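Local structure of alternansucrase (Leuconostoc mesenteroides, 6HVG) at residues Q590-N595 / T1113-L1118; G861-T866 / V884-G889; Y941-L946 / G1005-V1010; Q1087-G1092 / N1126-K1131. The protein belongs to glycoside hydrolase family 70, with a TIM-barrel-type core, cell-wall-binding-type repeats related to choline-binding ones, and a bound calcium ion. All blocks are in the same frame, centred on the assembly; numbering follows the deposited sequence.

Interaction 1 of 4, residues Q590-N595 / T1113-L1118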
loop_
_atom_site.group_PDB
_atom_site.type_symbol
_atom_site.label_atom_id
_atom_site.label_comp_id
_atom_site.label_asym_id
_atom_site.label_seq_id
_atom_site.Cartn_x
_atom_site.Cartn_y
_atom_site.Cartn_z
ATOM N N GLN A 590 17.100 15.943 -14.689
ATOM C CA GLN A 590 18.303 15.186 -14.387
ATOM C C GLN A 590 19.452 16.095 -13.959
ATOM O O GLN A 590 20.164 15.788 -13.000
ATOM C CB GLN A 590 18.721 14.329 -15.581
ATOM C CG GLN A 590 17.773 13.173 -15.851
ATOM C CD GLN A 590 18.206 12.305 -17.019
ATOM O OE1 GLN A 590 19.144 12.642 -17.739
ATOM N NE2 GLN A 590 17.505 11.179 -17.223
ATOM N N ALA A 591 19.622 17.210 -14.656
ATOM C CA ALA A 591 20.641 18.209 -14.293
ATOM C C ALA A 591 20.374 18.756 -12.893
ATOM O O ALA A 591 21.308 18.946 -12.111
ATOM C CB ALA A 591 20.669 19.368 -15.300
ATOM N N GLU A 592 19.105 19.021 -12.586
ATOM C CA GLU A 592 18.738 19.569 -11.281
ATOM C C GLU A 592 19.032 18.562 -10.154
ATOM O O GLU A 592 19.447 18.939 -9.067
ATOM C CB GLU A 592 17.274 19.984 -11.286
ATOM C CG GLU A 592 16.735 20.394 -9.932
ATOM C CD GLU A 592 17.636 21.364 -9.200
ATOM O OE1 GLU A 592 18.340 22.152 -9.856
ATOM O OE2 GLU A 592 17.584 21.354 -7.959
ATOM N N GLN A 593 18.841 17.278 -10.435
ATOM C CA GLN A 593 19.144 16.243 -9.458
ATOM C C GLN A 593 20.657 16.201 -9.184
ATOM O O GLN A 593 21.076 15.916 -8.074
ATOM C CB GLN A 593 18.672 14.873 -9.926
ATOM C CG GLN A 593 17.200 14.718 -10.192
ATOM C CD GLN A 593 16.356 14.725 -8.957
ATOM O OE1 GLN A 593 16.793 15.002 -7.842
ATOM N NE2 GLN A 593 15.124 14.395 -9.159
ATOM N N LEU A 594 21.462 16.458 -10.210
ATOM C CA LEU A 594 22.909 16.551 -10.031
ATOM C C LEU A 594 23.290 17.776 -9.212
ATOM O O LEU A 594 24.211 17.721 -8.406
ATOM C CB LEU A 594 23.607 16.609 -11.400
ATOM C CG LEU A 594 25.133 16.731 -11.397
ATOM C CD1 LEU A 594 25.744 15.515 -10.703
ATOM C CD2 LEU A 594 25.633 16.895 -12.825
ATOM N N ASN A 595 22.605 18.897 -9.455
ATOM C CA ASN A 595 22.825 20.123 -8.675
ATOM C C ASN A 595 22.579 19.849 -7.198
ATOM O O ASN A 595 23.399 20.208 -6.353
ATOM C CB ASN A 595 21.904 21.254 -9.153
ATOM C CG ASN A 595 22.385 22.641 -8.730
ATOM O OD1 ASN A 595 23.372 23.152 -9.268
ATOM N ND2 ASN A 595 21.697 23.254 -7.769
ATOM N N THR A 1113 8.797 19.499 1.382
ATOM C CA THR A 1113 8.400 20.556 0.455
ATOM C C THR A 1113 9.604 21.191 -0.245
ATOM O O THR A 1113 9.545 21.469 -1.432
ATOM C CB THR A 1113 7.671 21.682 1.213
ATOM O OG1 THR A 1113 8.425 22.009 2.398
ATOM C CG2 THR A 1113 6.248 21.230 1.584
ATOM N N ASP A 1114 10.682 21.398 0.502
ATOM C CA ASP A 1114 11.882 22.081 0.022
ATOM C C ASP A 1114 13.081 21.146 0.114
ATOM O O ASP A 1114 13.488 20.732 1.203
ATOM C CB ASP A 1114 12.121 23.318 0.877
ATOM C CG ASP A 1114 13.120 24.285 0.272
ATOM O OD1 ASP A 1114 13.885 23.895 -0.637
ATOM O OD2 ASP A 1114 13.115 25.454 0.682
ATOM N N ARG A 1115 13.648 20.792 -1.032
ATOM C CA ARG A 1115 14.736 19.801 -1.047
ATOM C C ARG A 1115 16.036 20.350 -0.455
ATOM O O ARG A 1115 16.893 19.573 -0.026
ATOM C CB ARG A 1115 15.013 19.323 -2.455
ATOM C CG ARG A 1115 13.775 18.882 -3.198
ATOM C CD ARG A 1115 14.086 18.032 -4.401
ATOM N NE ARG A 1115 14.973 18.722 -5.297
ATOM C CZ ARG A 1115 15.587 18.130 -6.305
ATOM N NH1 ARG A 1115 15.385 16.843 -6.558
ATOM N NH2 ARG A 1115 16.399 18.842 -7.069
ATOM N N TYR A 1116 16.200 21.673 -0.445
ATOM C CA TYR A 1116 17.441 22.277 -0.022
ATOM C C TYR A 1116 17.410 22.838 1.404
ATOM O O TYR A 1116 18.454 23.265 1.910
ATOM C CB TYR A 1116 17.818 23.385 -0.982
ATOM C CG TYR A 1116 18.225 22.902 -2.346
ATOM C CD1 TYR A 1116 17.275 22.624 -3.307
ATOM C CD2 TYR A 1116 19.565 22.778 -2.688
ATOM C CE1 TYR A 1116 17.637 22.198 -4.570
ATOM C CE2 TYR A 1116 19.945 22.361 -3.950
ATOM C CZ TYR A 1116 18.970 22.072 -4.887
ATOM O OH TYR A 1116 19.352 21.644 -6.135
ATOM N N ASP A 1117 16.239 22.864 2.042
ATOM C CA ASP A 1117 16.118 23.319 3.430
ATOM C C ASP A 1117 16.395 22.148 4.363
ATOM O O ASP A 1117 15.547 21.269 4.552
ATOM C CB ASP A 1117 14.720 23.866 3.681
ATOM C CG ASP A 1117 14.572 24.539 5.024
ATOM O OD1 ASP A 1117 15.432 24.358 5.884
ATOM O OD2 ASP A 1117 13.565 25.242 5.241
ATOM N N LEU A 1118 17.586 22.145 4.966
ATOM C CA LEU A 1118 17.998 21.089 5.899
ATOM C C LEU A 1118 17.982 21.551 7.380
ATOM O O LEU A 1118 18.619 20.942 8.244
ATOM C CB LEU A 1118 19.380 20.583 5.503
ATOM C CG LEU A 1118 19.387 19.625 4.285
ATOM C CD1 LEU A 1118 19.312 20.366 2.961
ATOM C CD2 LEU A 1118 20.607 18.716 4.295
#

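Interaction 2 of 4, residues G861-T866 / V884-G889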
loop_
_atom_site.group_PDB
_atom_site.type_symbol
_atom_site.label_atom_id
_atom_site.label_comp_id
_atom_site.label_asym_id
_atom_site.label_seq_id
_atom_site.Cartn_x
_atom_site.Cartn_y
_atom_site.Cartn_z
ATOM N N GLY A 861 39.315 -16.276 5.000
ATOM C CA GLY A 861 38.297 -17.018 4.290
ATOM C C GLY A 861 37.138 -17.425 5.174
ATOM O O GLY A 861 37.187 -17.263 6.398
ATOM N N GLN A 862 36.093 -17.960 4.555
ATOM C CA GLN A 862 34.915 -18.414 5.291
ATOM C C GLN A 862 34.525 -19.814 4.892
ATOM O O GLN A 862 34.800 -20.249 3.768
ATOM C CB GLN A 862 33.744 -17.467 5.050
ATOM C CG GLN A 862 32.465 -17.850 5.770
ATOM C CD GLN A 862 31.424 -16.752 5.745
ATOM O OE1 GLN A 862 31.535 -15.792 4.988
ATOM N NE2 GLN A 862 30.448 -16.856 6.643
ATOM N N THR A 863 33.917 -20.530 5.835
ATOM C CA THR A 863 33.143 -21.735 5.517
ATOM C C THR A 863 31.820 -21.653 6.239
ATOM O O THR A 863 31.650 -20.900 7.198
ATOM C CB THR A 863 33.798 -23.066 5.941
ATOM O OG1 THR A 863 34.024 -23.061 7.356
ATOM C CG2 THR A 863 35.107 -23.314 5.196
ATOM N N MET A 864 30.881 -22.431 5.732
ATOM C CA MET A 864 29.551 -22.482 6.265
ATOM C C MET A 864 29.015 -23.876 5.951
ATOM O O MET A 864 29.145 -24.371 4.821
ATOM C CB MET A 864 28.677 -21.385 5.655
ATOM C CG MET A 864 27.382 -21.139 6.401
ATOM S SD MET A 864 26.325 -19.854 5.653
ATOM C CE MET A 864 27.143 -18.383 6.216
ATOM N N ALA A 865 28.442 -24.511 6.969
ATOM C CA ALA A 865 27.919 -25.869 6.872
ATOM C C ALA A 865 26.746 -25.996 7.833
ATOM O O ALA A 865 26.499 -25.108 8.643
ATOM C CB ALA A 865 28.991 -26.883 7.221
ATOM N N THR A 866 26.005 -27.084 7.708
ATOM C CA THR A 866 24.880 -27.363 8.596
ATOM C C THR A 866 24.805 -28.839 8.849
ATOM O O THR A 866 25.149 -29.645 7.972
ATOM C CB THR A 866 23.500 -26.930 8.021
ATOM O OG1 THR A 866 23.280 -27.529 6.741
ATOM C CG2 THR A 866 23.370 -25.398 7.903
ATOM N N VAL A 884 32.508 -20.215 10.116
ATOM C CA VAL A 884 33.864 -19.997 10.598
ATOM C C VAL A 884 34.571 -18.964 9.744
ATOM O O VAL A 884 34.344 -18.923 8.554
ATOM C CB VAL A 884 34.707 -21.300 10.532
ATOM C CG1 VAL A 884 36.165 -21.027 10.874
ATOM C CG2 VAL A 884 34.112 -22.365 11.453
ATOM N N ARG A 885 35.404 -18.131 10.361
ATOM C CA ARG A 885 36.380 -17.303 9.658
ATOM C C ARG A 885 37.772 -17.674 10.209
ATOM O O ARG A 885 37.934 -17.830 11.409
ATOM C CB ARG A 885 36.099 -15.797 9.854
ATOM C CG ARG A 885 34.883 -15.215 9.100
ATOM C CD ARG A 885 34.976 -15.241 7.545
ATOM N NE ARG A 885 35.717 -14.122 6.961
ATOM C CZ ARG A 885 35.274 -12.864 6.923
ATOM N NH1 ARG A 885 34.086 -12.524 7.412
ATOM N NH2 ARG A 885 36.034 -11.920 6.388
ATOM N N PHE A 886 38.786 -17.748 9.346
ATOM C CA PHE A 886 40.103 -18.283 9.713
ATOM C C PHE A 886 41.196 -17.330 10.258
ATOM O O PHE A 886 42.026 -17.772 11.044
ATOM C CB PHE A 886 40.681 -19.032 8.520
ATOM C CG PHE A 886 39.798 -20.117 8.002
ATOM C CD1 PHE A 886 39.495 -21.221 8.786
ATOM C CD2 PHE A 886 39.252 -20.029 6.733
ATOM C CE1 PHE A 886 38.673 -22.233 8.310
ATOM C CE2 PHE A 886 38.432 -21.038 6.247
ATOM C CZ PHE A 886 38.141 -22.148 7.041
ATOM N N GLY A 887 41.248 -16.069 9.825
ATOM C CA GLY A 887 42.322 -15.146 10.202
ATOM C C GLY A 887 42.803 -14.414 8.980
ATOM O O GLY A 887 42.286 -14.666 7.926
ATOM N N LYS A 888 43.797 -13.538 9.085
ATOM C CA LYS A 888 44.056 -12.569 8.022
ATOM C C LYS A 888 44.432 -13.126 6.661
ATOM O O LYS A 888 43.798 -12.767 5.642
ATOM C CB LYS A 888 45.074 -11.519 8.402
ATOM C CG LYS A 888 44.838 -10.229 7.637
ATOM C CD LYS A 888 45.921 -9.193 7.892
ATOM C CE LYS A 888 45.457 -7.760 7.613
ATOM N NZ LYS A 888 44.626 -7.183 8.717
ATOM N N GLY A 889 45.424 -13.980 6.588
ATOM C CA GLY A 889 45.776 -14.510 5.259
ATOM C C GLY A 889 45.343 -15.946 5.036
ATOM O O GLY A 889 45.809 -16.600 4.105
#

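Interaction 3 of 4, residues Y941-L946 / G1005-V1010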
loop_
_atom_site.group_PDB
_atom_site.type_symbol
_atom_site.label_atom_id
_atom_site.label_comp_id
_atom_site.label_asym_id
_atom_site.label_seq_id
_atom_site.Cartn_x
_atom_site.Cartn_y
_atom_site.Cartn_z
ATOM N N TYR A 941 40.467 -21.876 22.643
ATOM C CA TYR A 941 39.426 -20.929 22.253
ATOM C C TYR A 941 38.511 -20.632 23.461
ATOM O O TYR A 941 38.343 -21.468 24.334
ATOM C CB TYR A 941 38.615 -21.489 21.079
ATOM C CG TYR A 941 39.259 -21.284 19.730
ATOM C CD1 TYR A 941 40.328 -22.062 19.319
ATOM C CD2 TYR A 941 38.798 -20.310 18.861
ATOM C CE1 TYR A 941 40.925 -21.858 18.093
ATOM C CE2 TYR A 941 39.388 -20.108 17.628
ATOM C CZ TYR A 941 40.456 -20.886 17.255
ATOM O OH TYR A 941 41.033 -20.658 16.031
ATOM N N ARG A 942 37.960 -19.419 23.505
ATOM C CA ARG A 942 37.014 -19.024 24.548
ATOM C C ARG A 942 35.748 -18.421 23.970
ATOM O O ARG A 942 35.775 -17.794 22.918
ATOM C CB ARG A 942 37.644 -18.021 25.517
ATOM C CG ARG A 942 38.031 -16.653 24.947
ATOM C CD ARG A 942 36.920 -15.628 25.050
ATOM N NE ARG A 942 37.380 -14.275 24.726
ATOM C CZ ARG A 942 36.597 -13.197 24.744
ATOM N NH1 ARG A 942 35.294 -13.301 25.015
ATOM N NH2 ARG A 942 37.097 -11.995 24.491
ATOM N N ALA A 943 34.639 -18.621 24.666
ATOM C CA ALA A 943 33.347 -18.121 24.224
ATOM C C ALA A 943 33.262 -16.607 24.285
ATOM O O ALA A 943 33.733 -16.004 25.221
ATOM C CB ALA A 943 32.236 -18.746 25.070
ATOM N N LEU A 944 32.683 -16.024 23.247
ATOM C CA LEU A 944 32.313 -14.621 23.237
ATOM C C LEU A 944 30.849 -14.449 23.680
ATOM O O LEU A 944 30.500 -13.501 24.391
ATOM C CB LEU A 944 32.484 -14.071 21.819
ATOM C CG LEU A 944 32.278 -12.568 21.624
ATOM C CD1 LEU A 944 33.500 -11.790 22.115
ATOM C CD2 LEU A 944 32.020 -12.272 20.160
ATOM N N VAL A 945 30.020 -15.405 23.283
ATOM C CA VAL A 945 28.581 -15.327 23.420
ATOM C C VAL A 945 28.030 -16.757 23.493
ATOM O O VAL A 945 28.332 -17.578 22.619
ATOM C CB VAL A 945 28.011 -14.555 22.203
ATOM C CG1 VAL A 945 26.636 -15.055 21.769
ATOM C CG2 VAL A 945 27.976 -13.058 22.497
ATOM N N LEU A 946 27.250 -17.055 24.543
ATOM C CA LEU A 946 26.565 -18.364 24.701
ATOM C C LEU A 946 25.137 -18.211 25.203
ATOM O O LEU A 946 24.900 -17.523 26.198
ATOM C CB LEU A 946 27.298 -19.248 25.689
ATOM C CG LEU A 946 28.570 -19.930 25.217
ATOM C CD1 LEU A 946 29.127 -20.723 26.379
ATOM C CD2 LEU A 946 28.344 -20.849 24.021
ATOM N N GLY A 1005 26.022 -19.890 19.779
ATOM C CA GLY A 1005 27.348 -19.953 20.416
ATOM C C GLY A 1005 28.404 -19.326 19.510
ATOM O O GLY A 1005 28.482 -19.650 18.323
ATOM N N VAL A 1006 29.198 -18.414 20.059
ATOM C CA VAL A 1006 30.290 -17.816 19.328
ATOM C C VAL A 1006 31.580 -17.985 20.116
ATOM O O VAL A 1006 31.621 -17.714 21.318
ATOM C CB VAL A 1006 30.064 -16.322 19.058
ATOM C CG1 VAL A 1006 31.167 -15.784 18.149
ATOM C CG2 VAL A 1006 28.710 -16.101 18.409
ATOM N N TRP A 1007 32.638 -18.413 19.422
ATOM C CA TRP A 1007 33.910 -18.709 20.046
ATOM C C TRP A 1007 35.049 -17.971 19.339
ATOM O O TRP A 1007 35.085 -17.849 18.098
ATOM C CB TRP A 1007 34.155 -20.209 20.021
ATOM C CG TRP A 1007 33.217 -20.948 20.912
ATOM C CD1 TRP A 1007 31.948 -21.288 20.641
ATOM C CD2 TRP A 1007 33.495 -21.446 22.214
ATOM N NE1 TRP A 1007 31.397 -21.970 21.699
ATOM C CE2 TRP A 1007 32.336 -22.071 22.681
ATOM C CE3 TRP A 1007 34.611 -21.408 23.039
ATOM C CZ2 TRP A 1007 32.258 -22.656 23.934
ATOM C CZ3 TRP A 1007 34.535 -21.999 24.289
ATOM C CH2 TRP A 1007 33.371 -22.615 24.721
ATOM N N VAL A 1008 35.989 -17.486 20.135
ATOM C CA VAL A 1008 37.120 -16.750 19.621
ATOM C C VAL A 1008 38.402 -17.308 20.237
ATOM O O VAL A 1008 38.369 -17.867 21.330
ATOM C CB VAL A 1008 36.982 -15.225 19.911
ATOM C CG1 VAL A 1008 35.730 -14.652 19.252
ATOM C CG2 VAL A 1008 36.972 -14.934 21.414
ATOM N N PRO A 1009 39.539 -17.132 19.550
ATOM C CA PRO A 1009 40.782 -17.580 20.136
ATOM C C PRO A 1009 41.208 -16.737 21.325
ATOM O O PRO A 1009 41.125 -15.506 21.251
ATOM C CB PRO A 1009 41.811 -17.432 18.994
ATOM C CG PRO A 1009 41.116 -16.850 17.839
ATOM C CD PRO A 1009 39.713 -16.536 18.216
ATOM N N VAL A 1010 41.683 -17.397 22.391
ATOM C CA VAL A 1010 42.255 -16.697 23.524
ATOM C C VAL A 1010 43.588 -16.131 23.126
ATOM O O VAL A 1010 44.221 -16.641 22.216
ATOM C CB VAL A 1010 42.461 -17.586 24.775
ATOM C CG1 VAL A 1010 41.207 -18.380 25.085
ATOM C CG2 VAL A 1010 43.652 -18.501 24.619
#

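Interaction 4 of 4, residues Q1087-G1092 / N1126-K1131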
loop_
_atom_site.group_PDB
_atom_site.type_symbol
_atom_site.label_atom_id
_atom_site.label_comp_id
_atom_site.label_asym_id
_atom_site.label_seq_id
_atom_site.Cartn_x
_atom_site.Cartn_y
_atom_site.Cartn_z
ATOM N N GLN A 1087 17.579 14.758 5.737
ATOM C CA GLN A 1087 17.583 15.966 6.566
ATOM C C GLN A 1087 16.660 17.068 6.066
ATOM O O GLN A 1087 16.712 18.209 6.562
ATOM C CB GLN A 1087 18.997 16.514 6.651
ATOM C CG GLN A 1087 19.977 15.553 7.288
ATOM C CD GLN A 1087 19.641 15.290 8.724
ATOM O OE1 GLN A 1087 19.490 16.226 9.499
ATOM N NE2 GLN A 1087 19.528 14.017 9.094
ATOM N N TYR A 1088 15.774 16.729 5.135
ATOM C CA TYR A 1088 14.993 17.742 4.416
ATOM C C TYR A 1088 13.792 18.142 5.257
ATOM O O TYR A 1088 13.274 17.338 6.018
ATOM C CB TYR A 1088 14.600 17.184 3.065
ATOM C CG TYR A 1088 15.776 16.458 2.449
ATOM C CD1 TYR A 1088 16.875 17.156 1.984
ATOM C CD2 TYR A 1088 15.818 15.068 2.392
ATOM C CE1 TYR A 1088 17.960 16.504 1.456
ATOM C CE2 TYR A 1088 16.901 14.415 1.851
ATOM C CZ TYR A 1088 17.973 15.144 1.391
ATOM O OH TYR A 1088 19.084 14.525 0.872
ATOM N N ARG A 1089 13.374 19.391 5.155
ATOM C CA ARG A 1089 12.273 19.885 5.995
ATOM C C ARG A 1089 10.956 19.176 5.693
ATOM O O ARG A 1089 10.500 19.172 4.538
ATOM C CB ARG A 1089 12.052 21.387 5.820
ATOM C CG ARG A 1089 10.864 21.875 6.636
ATOM C CD ARG A 1089 10.832 23.371 6.784
ATOM N NE ARG A 1089 12.140 23.931 7.113
ATOM C CZ ARG A 1089 12.752 23.809 8.290
ATOM N NH1 ARG A 1089 12.194 23.139 9.295
ATOM N NH2 ARG A 1089 13.920 24.392 8.478
ATOM N N SER A 1090 10.335 18.635 6.739
ATOM C CA SER A 1090 9.097 17.895 6.579
ATOM C C SER A 1090 7.957 18.781 6.085
ATOM O O SER A 1090 7.838 19.953 6.480
ATOM C CB SER A 1090 8.683 17.239 7.882
ATOM O OG SER A 1090 7.383 16.673 7.775
ATOM N N SER A 1091 7.127 18.195 5.222
ATOM C CA SER A 1091 5.898 18.829 4.759
ATOM C C SER A 1091 4.807 18.745 5.830
ATOM O O SER A 1091 3.797 19.446 5.744
ATOM C CB SER A 1091 5.412 18.185 3.465
ATOM O OG SER A 1091 5.279 16.787 3.629
ATOM N N GLY A 1092 5.009 17.892 6.828
ATOM C CA GLY A 1092 4.214 17.942 8.052
ATOM C C GLY A 1092 2.750 17.558 7.894
ATOM O O GLY A 1092 2.426 16.575 7.224
ATOM N N ASN A 1126 14.248 33.492 13.586
ATOM C CA ASN A 1126 13.931 32.457 14.560
ATOM C C ASN A 1126 14.396 31.077 14.099
ATOM O O ASN A 1126 14.382 30.780 12.903
ATOM C CB ASN A 1126 12.426 32.426 14.837
ATOM C CG ASN A 1126 12.021 33.351 15.968
ATOM O OD1 ASN A 1126 12.766 34.256 16.334
ATOM N ND2 ASN A 1126 10.831 33.140 16.521
ATOM N N PRO A 1127 14.818 30.230 15.058
ATOM C CA PRO A 1127 15.150 28.843 14.742
ATOM C C PRO A 1127 13.964 28.035 14.188
ATOM O O PRO A 1127 12.798 28.288 14.515
ATOM C CB PRO A 1127 15.640 28.276 16.079
ATOM C CG PRO A 1127 15.011 29.145 17.115
ATOM C CD PRO A 1127 14.936 30.517 16.497
ATOM N N ASN A 1128 14.285 27.104 13.304
ATOM C CA ASN A 1128 13.283 26.274 12.656
ATOM C C ASN A 1128 13.919 24.921 12.355
ATOM O O ASN A 1128 14.149 24.566 11.199
ATOM C CB ASN A 1128 12.773 26.955 11.379
ATOM C CG ASN A 1128 11.507 26.324 10.836
ATOM O OD1 ASN A 1128 10.582 25.982 11.576
ATOM N ND2 ASN A 1128 11.449 26.189 9.535
ATOM N N PRO A 1129 14.205 24.153 13.415
ATOM C CA PRO A 1129 14.795 22.855 13.203
ATOM C C PRO A 1129 13.899 21.883 12.467
ATOM O O PRO A 1129 12.689 22.016 12.471
ATOM C CB PRO A 1129 15.051 22.345 14.635
ATOM C CG PRO A 1129 14.105 23.093 15.488
ATOM C CD PRO A 1129 14.025 24.444 14.852
ATOM N N THR A 1130 14.524 20.902 11.831
ATOM C CA THR A 1130 13.834 19.726 11.356
ATOM C C THR A 1130 13.565 18.866 12.587
ATOM O O THR A 1130 13.671 19.333 13.710
ATOM C CB THR A 1130 14.701 18.947 10.355
ATOM O OG1 THR A 1130 15.889 18.486 11.007
ATOM C CG2 THR A 1130 15.101 19.829 9.175
ATOM N N LYS A 1131 13.178 17.617 12.382
ATOM C CA LYS A 1131 13.031 16.679 13.486
ATOM C C LYS A 1131 14.394 16.367 14.115
ATOM O O LYS A 1131 14.483 15.928 15.263
ATOM C CB LYS A 1131 12.386 15.391 12.970
ATOM C CG LYS A 1131 12.068 14.352 14.024
ATOM C CD LYS A 1131 11.184 13.283 13.397
ATOM C CE LYS A 1131 10.759 12.208 14.377
ATOM N NZ LYS A 1131 10.348 10.980 13.651
#

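Interaction 1 of 4, residues Q590-N595 / T1113-L1118
Glu592 and Gln593 meet Arg1115 and Tyr1116 in a buried salt bridge set within a small hydrogen-bond network. The contact ties helix 587-601 to the loop between helices 1102-1105 and 1135-1147. Both belong to the family 70 part of the chain, whose core is a parallel barrel. Glu592 OE2 is the hub. Arg1115 NH2 reaches it from the anti side, and Arg1115 NH2 to Glu592 OE2 is 2.9 Å. Tyr1116 OH donates to the same oxygen from the syn side, with OH to Glu592 OE2 at 2.6 Å. This oxygen lies in the guanidinium plane and also at the edge of the phenol ring. The Glu592 side chain bends at chi2 (48°) and comes from the opposite direction to Arg1115 and Tyr1116, with its carboxylate plane turned 43° from the guanidinium. Gln593 crosses Arg1115 at about a right angle. Arg1115 NH1 donates to Gln593 OE1 at 2.6 Å from above the amide carbonyl plane, not on a lone pair. Asn595 ND2 gives Tyr1116 OH a longer, nearly straight bond. Asn595 OD1 accepts from Phe1211 N. On the loop, Asp1114 OD1 takes the Tyr1116 N-H in an Asx turn. Gln1204 also donates to Glu592 OE2, and Gly1209 N donates to OE1. So many donors round a buried carboxylate probably favour its ionised form. The tyrosine hydroxyl acts both ways, receiving from Asn595 and giving to Glu592.

Interaction 2 of 4, residues G861-T866 / V884-G889
Thr863 and Val884 form the hydrogen-bonded pair of an antiparallel ladder between strands 862-866 and 881-885. The ladder is part of the large antiparallel sheet beside the barrel, consistent with domain C of this family. Thr863 N to Val884 O is 3.2 Å, and Val884 N to Thr863 O is 3.1 Å. One step on, Gln862 and Arg885 make the non-hydrogen-bonded pair. Past it the ladder frays, and Phe886 N gives Gly861 O only a weak bond. CA-H...O contacts add Gln862 CA to Val884 O and Arg885 CA to Gly861 O. Side-chain contacts lie on the face of Thr863 and Val884. These two run side by side, with Thr863 OG1 3.7 Å from Val884 CB. Thr863 CG2 sits at the edge of the Phe886 ring, 3.7 Å from its CZ. On the other face, Gln862 CB packs on Arg885 CD at 3.6 Å. Their polar ends lead elsewhere: Gln862 OE1 to Lys818 N, and Arg885 NH1 to Thr816 O. The Arg885 chain bends at chi2 and chi3 (-64° and -83°), which brings it back toward Gly861 and Gln862. Arg885 NE bonds to Gly860 O, and Gly861 O lies at the guanidinium edge.

Interaction 3 of 4, residues Y941-L946 / G1005-V1010
Val1006 O is gripped by two backbone N-H groups of the facing strand, Leu944 N at 2.8 Å and, more weakly, Val945 N at 3.4 Å. Two residues facing one make a classic beta bulge. It lies between the antiparallel strands 940-947 and 1003-1009, in the large antiparallel sheet beside the barrel. Beyond it the register has shifted by one, and Val1006 N donates to Val945 O. Before it, Arg942 and Val1008 form a hydrogen-bonded pair. Arg942 N reaches Val1008 O at 2.7 Å, and Val1008 N returns a bond to Arg942 O.

Side chains cover both faces. On one, Ala943 CB stands almost squarely over the six-membered ring of Trp1007 in a CH-pi contact, 3.8 Å from its centroid. The Leu946 side chain crosses the indole obliquely, its CD2 near Trp1007 NE1. Phe974 and Phe980 meet this indole edge-to-face. On the other, Leu944 and Val945 lie alongside Val1006, and helix 844-857 covers Leu944 and Val1008. Arg942 also points this way. Its CG takes the crowded position between the backbone N and carbonyl carbon (chi1 65°); this, with the bend at chi2 (90°), lays the chain beside Val1008. Arg942 NE forms a salt bridge with Asp958, and NH1 donates to Ala943 O and Tyr955 O. At the strand end, Pro1009 CB lies over the Tyr941 ring in a second CH-pi contact. Val1008 CG2 lies over one face of the Arg942 guanidinium, toward the rim, with CG2 to Arg942 NE at 3.4 Å.

Interaction 4 of 4, residues Q1087-G1092 / N1126-K1131
Arg1089 NH2 donates to Asn1128 O at 2.7 Å, approaching in the plane of that carbonyl. This is the main bond of the contact. Arg1089 NH1 adds two weak ones, to Asn1128 O at 3.1 Å and to Pro1129 O at 3.4 Å. The Asn1128 amide lies over one face of the guanidinium, with the two planes 23° apart; which end of the amide faces the arginine is doubtful. Thr1130 CG2 lies more loosely on the opposite side. The same methyl packs on Gln1087 O, with Thr1130 CG2 to Gln1087 O at 3.5 Å.

The next shell sets these groups in place. The Arg1089 chain is extended to CG and CD, then bends at chi3 (-45°), which turns the guanidinium into the loop 1126-1131. Its NE forms a salt bridge with Asp1117, whose backbone also bonds to that of Arg1089. Thr1130 OG1 is tied to Tyr1132 N and Gly1133 O.

The contact joins the segment after barrel strand 1081-1083 to the loop before helix 1135-1147. One arginine thus joins the Asn1128 carbonyl, more weakly that of Pro1129, and a carboxylate. Its positive charge is probably balanced mainly by Asp1117, with the carbonyl dipoles helping.

In the fold
The four contacts fall into two pairs. Interactions 1 and 4 touch, with centres 16 Å apart, and their segments alternate along the chain. The Asp1117-Arg1089 salt bridge links them. Around it Arg1115 O packs against Tyr1088 CD1, Leu1118 on Gln1087, and Thr1113 on Ser1091. Interactions 2 and 3 share one antiparallel sheet, with centres 15 Å apart and nearest atoms about 6 Å apart. Both are nested inside the long chain loop that interaction 1 closes. The centres of interactions 1 and 2 are about 45 Å apart. A calcium ion is bound by Glu575, Asp581, Asn625 and Asp1159. In interaction 1, the side chain of Gln593 is about 9 Å from the bound calcium ion.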